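Local coordinates for protein walker-Type ATPase (Pyrococcus abyssi, PDB 2QEN) that is of unknown biological function but binds ADP and magnesium and, as a Walker-type P-loop protein, probably binds and hydrolyses ATP, at residues A[114-117]-A[118-122]; A[175-178]-A[179-183]. The protein carries 1 engineered substitution. All blocks are in the same frame, centred on the assembly; numbering follows the deposited sequence.

Contact 1: residues A[114-117]-A[118-122]; sequences REVF and RELND
Arg-118 lays its side chain back along the helix toward Arg-114, one turn earlier, and the two guanidinium groups meet at an angle: their planes are 68° apart, with NH1 of Arg-118 at the edge of the Arg-114 group, near its plane. NH1 of Arg-118 lies 3.3 Å from CG of Arg-114 and 3.7 Å from its NE, a like-charge approach. A bend at chi3 (-76°) turns the Arg-118 guanidinium over the preceding turn, where one face lies over the carbonyl O of Arg-114, which is offset toward the rim of the group. That oxygen also accepts a hydrogen bond from N of Arg-118 (2.9 Å), the first of four i to i+4 bonds across the two segments. Arg-114 makes a cation-pi contact with Tyr-157, which Arg-118 also touches. The helix, 113-127, is amphipathic and packs on the parallel sheet of the P-loop NTPase fold: Phe-117 and Leu-120 reach strands 130-135 and 165-171. CG1 of Val-116, a residue that packs on Phe-103, meets CD1 of Leu-120 at 4.3 Å. Glu-115 and Glu-119 succeed each other along a different flank, OE2 to OE2 5.1 Å. Their carboxylates are held separately, OE1 of Glu-115 by the amide of Ser-112 and OE1 of Glu-119 by that of Phe-103.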
# COMPACT_ATOMS: atom_id res chain seq x y z
N ARG A 114 23.94 -2.05 6.88
CA ARG A 114 24.82 -2.21 5.74
C ARG A 114 25.41 -3.63 5.63
O ARG A 114 25.46 -4.19 4.54
CB ARG A 114 25.94 -1.19 5.83
CG ARG A 114 26.54 -0.81 4.52
CD ARG A 114 26.73 0.69 4.47
NE ARG A 114 27.95 1.00 3.73
CZ ARG A 114 28.26 2.19 3.24
NH1 ARG A 114 27.46 3.24 3.38
NH2 ARG A 114 29.41 2.33 2.60
N GLU A 115 25.84 -4.17 6.77
CA GLU A 115 26.32 -5.55 6.95
C GLU A 115 25.30 -6.56 6.42
O GLU A 115 25.64 -7.44 5.63
CB GLU A 115 26.52 -5.79 8.45
CG GLU A 115 27.44 -6.90 8.88
CD GLU A 115 27.68 -6.89 10.41
OE1 GLU A 115 27.17 -5.98 11.12
OE2 GLU A 115 28.40 -7.80 10.89
N VAL A 116 24.04 -6.42 6.86
CA VAL A 116 22.93 -7.26 6.45
C VAL A 116 22.67 -7.18 4.95
O VAL A 116 22.49 -8.21 4.28
CB VAL A 116 21.63 -6.88 7.23
CG1 VAL A 116 20.37 -7.55 6.61
CG2 VAL A 116 21.77 -7.19 8.73
N PHE A 117 22.65 -5.96 4.42
CA PHE A 117 22.38 -5.75 3.00
C PHE A 117 23.47 -6.28 2.08
O PHE A 117 23.16 -6.79 1.00
CB PHE A 117 22.00 -4.28 2.72
CG PHE A 117 20.53 -3.99 2.96
CD1 PHE A 117 19.90 -4.38 4.16
CD2 PHE A 117 19.76 -3.36 1.99
CE1 PHE A 117 18.53 -4.12 4.38
CE2 PHE A 117 18.38 -3.10 2.21
CZ PHE A 117 17.77 -3.49 3.40
N ARG A 118 24.72 -6.18 2.51
CA ARG A 118 25.86 -6.76 1.79
C ARG A 118 25.76 -8.29 1.66
O ARG A 118 25.97 -8.83 0.57
CB ARG A 118 27.20 -6.38 2.45
CG ARG A 118 27.60 -4.92 2.23
CD ARG A 118 29.05 -4.68 2.68
NE ARG A 118 29.14 -4.62 4.14
CZ ARG A 118 29.31 -3.50 4.85
NH1 ARG A 118 29.44 -2.33 4.23
NH2 ARG A 118 29.37 -3.56 6.18
N GLU A 119 25.45 -8.97 2.75
CA GLU A 119 25.18 -10.41 2.71
C GLU A 119 24.02 -10.81 1.77
O GLU A 119 24.10 -11.81 1.07
CB GLU A 119 24.94 -10.96 4.12
CG GLU A 119 26.19 -11.01 5.00
CD GLU A 119 25.91 -11.52 6.41
OE1 GLU A 119 25.16 -12.52 6.56
OE2 GLU A 119 26.46 -10.92 7.38
N LEU A 120 22.95 -10.01 1.75
CA LEU A 120 21.81 -10.25 0.85
C LEU A 120 22.17 -10.04 -0.62
O LEU A 120 21.65 -10.75 -1.48
CB LEU A 120 20.62 -9.37 1.23
CG LEU A 120 19.92 -9.67 2.55
CD1 LEU A 120 18.78 -8.67 2.78
CD2 LEU A 120 19.42 -11.11 2.61
N ASN A 121 23.04 -9.06 -0.89
CA ASN A 121 23.60 -8.85 -2.22
C ASN A 121 24.51 -10.01 -2.67
O ASN A 121 24.49 -10.39 -3.84
CB ASN A 121 24.36 -7.52 -2.28
CG ASN A 121 24.86 -7.19 -3.68
OD1 ASN A 121 24.08 -6.82 -4.56
ND2 ASN A 121 26.17 -7.31 -3.90
N ASP A 122 25.30 -10.56 -1.74
CA ASP A 122 26.12 -11.77 -1.98
C ASP A 122 25.23 -12.95 -2.38
O ASP A 122 25.58 -13.75 -3.25
CB ASP A 122 26.90 -12.18 -0.72
CG ASP A 122 28.04 -11.22 -0.38
OD1 ASP A 122 28.36 -10.33 -1.20
OD2 ASP A 122 28.61 -11.36 0.73

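Contact 2: residues A[175-178]-A[179-183]; sequences GLLH and DFLKI
Four successive i to i+4 hydrogen bonds join residues 175-178 to 179-182, and their geometry varies along the helix. N of Phe-180 sits 3.0 Å from O of Leu-176 but above its carbonyl plane, whereas N of Leu-181 approaches O of Leu-177 almost in line with the C=O, at a C=O...N angle of 166°. The last bond, from N of Lys-182 to O of His-178, is 3.2 Å long. Lys-182 then takes positive phi (53°) and ends the helix. O of His-178 also accepts a bond from a water at 2.7 Å, so this carbonyl takes two bonds, one from the last turn and one from a water that weakly reaches N of Ile-183 in the chain leaving it.

Among the side chains, Leu-177 carries the apolar contact: its CD1 lies 4.4 Å from CD2 of Phe-180 and 4.3 Å from CG of Leu-181. With CG of Phe-180 anti to its backbone N (chi1 167°), the ring swings off to one side, leaving its edge near CD1 of Leu-177. Asp-179 folds back over the first turn, its CG 3.4 Å from O of Gly-175, while OD2 forms a salt bridge with Lys-326 of helix 314-326, in the winged-helix region. Helix 174-181 packs on strand 33-37, just before the P-loop, through Leu-177, His-178 and Leu-181; Phe-180 and Leu-181 meet Leu-152 of helix 149-161, and Leu-176 touches Met-327.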
# COMPACT_ATOMS: atom_id res chain seq x y z
N GLY A 175 2.06 10.62 -1.82
CA GLY A 175 2.70 11.91 -1.61
C GLY A 175 3.66 11.88 -0.44
O GLY A 175 4.68 12.55 -0.45
N LEU A 176 3.31 11.08 0.58
CA LEU A 176 4.09 10.96 1.80
C LEU A 176 5.33 10.12 1.56
O LEU A 176 6.37 10.34 2.20
CB LEU A 176 3.24 10.36 2.93
CG LEU A 176 2.78 11.22 4.12
CD1 LEU A 176 2.67 12.75 3.87
CD2 LEU A 176 1.51 10.70 4.75
N LEU A 177 5.23 9.15 0.64
CA LEU A 177 6.39 8.38 0.22
C LEU A 177 7.36 9.28 -0.53
O LEU A 177 8.52 9.34 -0.17
CB LEU A 177 6.00 7.11 -0.57
CG LEU A 177 7.17 6.21 -1.01
CD1 LEU A 177 8.04 5.79 0.19
CD2 LEU A 177 6.69 4.95 -1.78
N HIS A 178 6.88 10.00 -1.55
CA HIS A 178 7.71 10.98 -2.26
C HIS A 178 8.36 11.99 -1.30
O HIS A 178 9.51 12.40 -1.52
CB HIS A 178 6.92 11.76 -3.32
CG HIS A 178 6.36 10.91 -4.43
ND1 HIS A 178 7.13 10.02 -5.15
CD2 HIS A 178 5.12 10.84 -4.96
CE1 HIS A 178 6.38 9.42 -6.06
NE2 HIS A 178 5.15 9.91 -5.97
N ASP A 179 7.64 12.41 -0.27
CA ASP A 179 8.16 13.37 0.72
C ASP A 179 9.32 12.77 1.50
O ASP A 179 10.31 13.43 1.72
CB ASP A 179 7.07 13.83 1.70
CG ASP A 179 6.32 15.07 1.23
OD1 ASP A 179 6.64 15.61 0.15
OD2 ASP A 179 5.40 15.51 1.96
N PHE A 180 9.16 11.52 1.94
CA PHE A 180 10.19 10.82 2.72
C PHE A 180 11.51 10.65 1.94
O PHE A 180 12.58 10.88 2.48
CB PHE A 180 9.66 9.45 3.20
CG PHE A 180 10.71 8.52 3.73
CD1 PHE A 180 11.54 8.90 4.79
CD2 PHE A 180 10.85 7.24 3.20
CE1 PHE A 180 12.52 8.03 5.30
CE2 PHE A 180 11.82 6.35 3.69
CZ PHE A 180 12.67 6.75 4.75
N LEU A 181 11.40 10.25 0.67
CA LEU A 181 12.58 9.99 -0.18
C LEU A 181 13.38 11.26 -0.54
O LEU A 181 14.62 11.23 -0.54
CB LEU A 181 12.18 9.21 -1.44
CG LEU A 181 11.55 7.82 -1.23
CD1 LEU A 181 11.16 7.20 -2.57
CD2 LEU A 181 12.47 6.88 -0.46
N LYS A 182 12.66 12.35 -0.83
CA LYS A 182 13.23 13.68 -1.14
C LYS A 182 14.27 13.68 -2.25
O LYS A 182 15.33 14.27 -2.09
CB LYS A 182 13.85 14.32 0.11
CG LYS A 182 12.90 14.61 1.22
CD LYS A 182 13.63 14.99 2.50
CE LYS A 182 12.63 15.35 3.60
NZ LYS A 182 11.43 16.07 3.08
N ILE A 183 13.97 13.02 -3.37
CA ILE A 183 14.99 12.82 -4.40
C ILE A 183 15.45 14.10 -5.11
O ILE A 183 16.40 14.07 -5.89
CB ILE A 183 14.62 11.70 -5.41
CG1 ILE A 183 13.42 12.09 -6.27
CG2 ILE A 183 14.39 10.37 -4.67
CD1 ILE A 183 13.29 11.26 -7.56
O HOH W 1 10.81 11.92 -3.79

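How the contacts relate
Both contacts are local, between successive turns of one helix in the P-loop ATPase region; their centres are about 25 Å apart and their nearest atoms about 12 Å. Contact 1 lies about 26 Å from the chain centre, on a helix that continues past it; contact 2 is nearer, about 14 Å, and includes a helix end. Each is partly buried, with apolar side chains on the same parallel sheet, strands 130-135 and 165-171 for contact 1 and strand 33-37 for contact 2, and helix 149-161 touches both. Contact 1 adds a flank of arginines and glutamates; contact 2 combines a leucine-phenylalanine cluster, about 8 Å from ADP-binding Lys-44 at Leu-177, with one salt bridge to Lys-326.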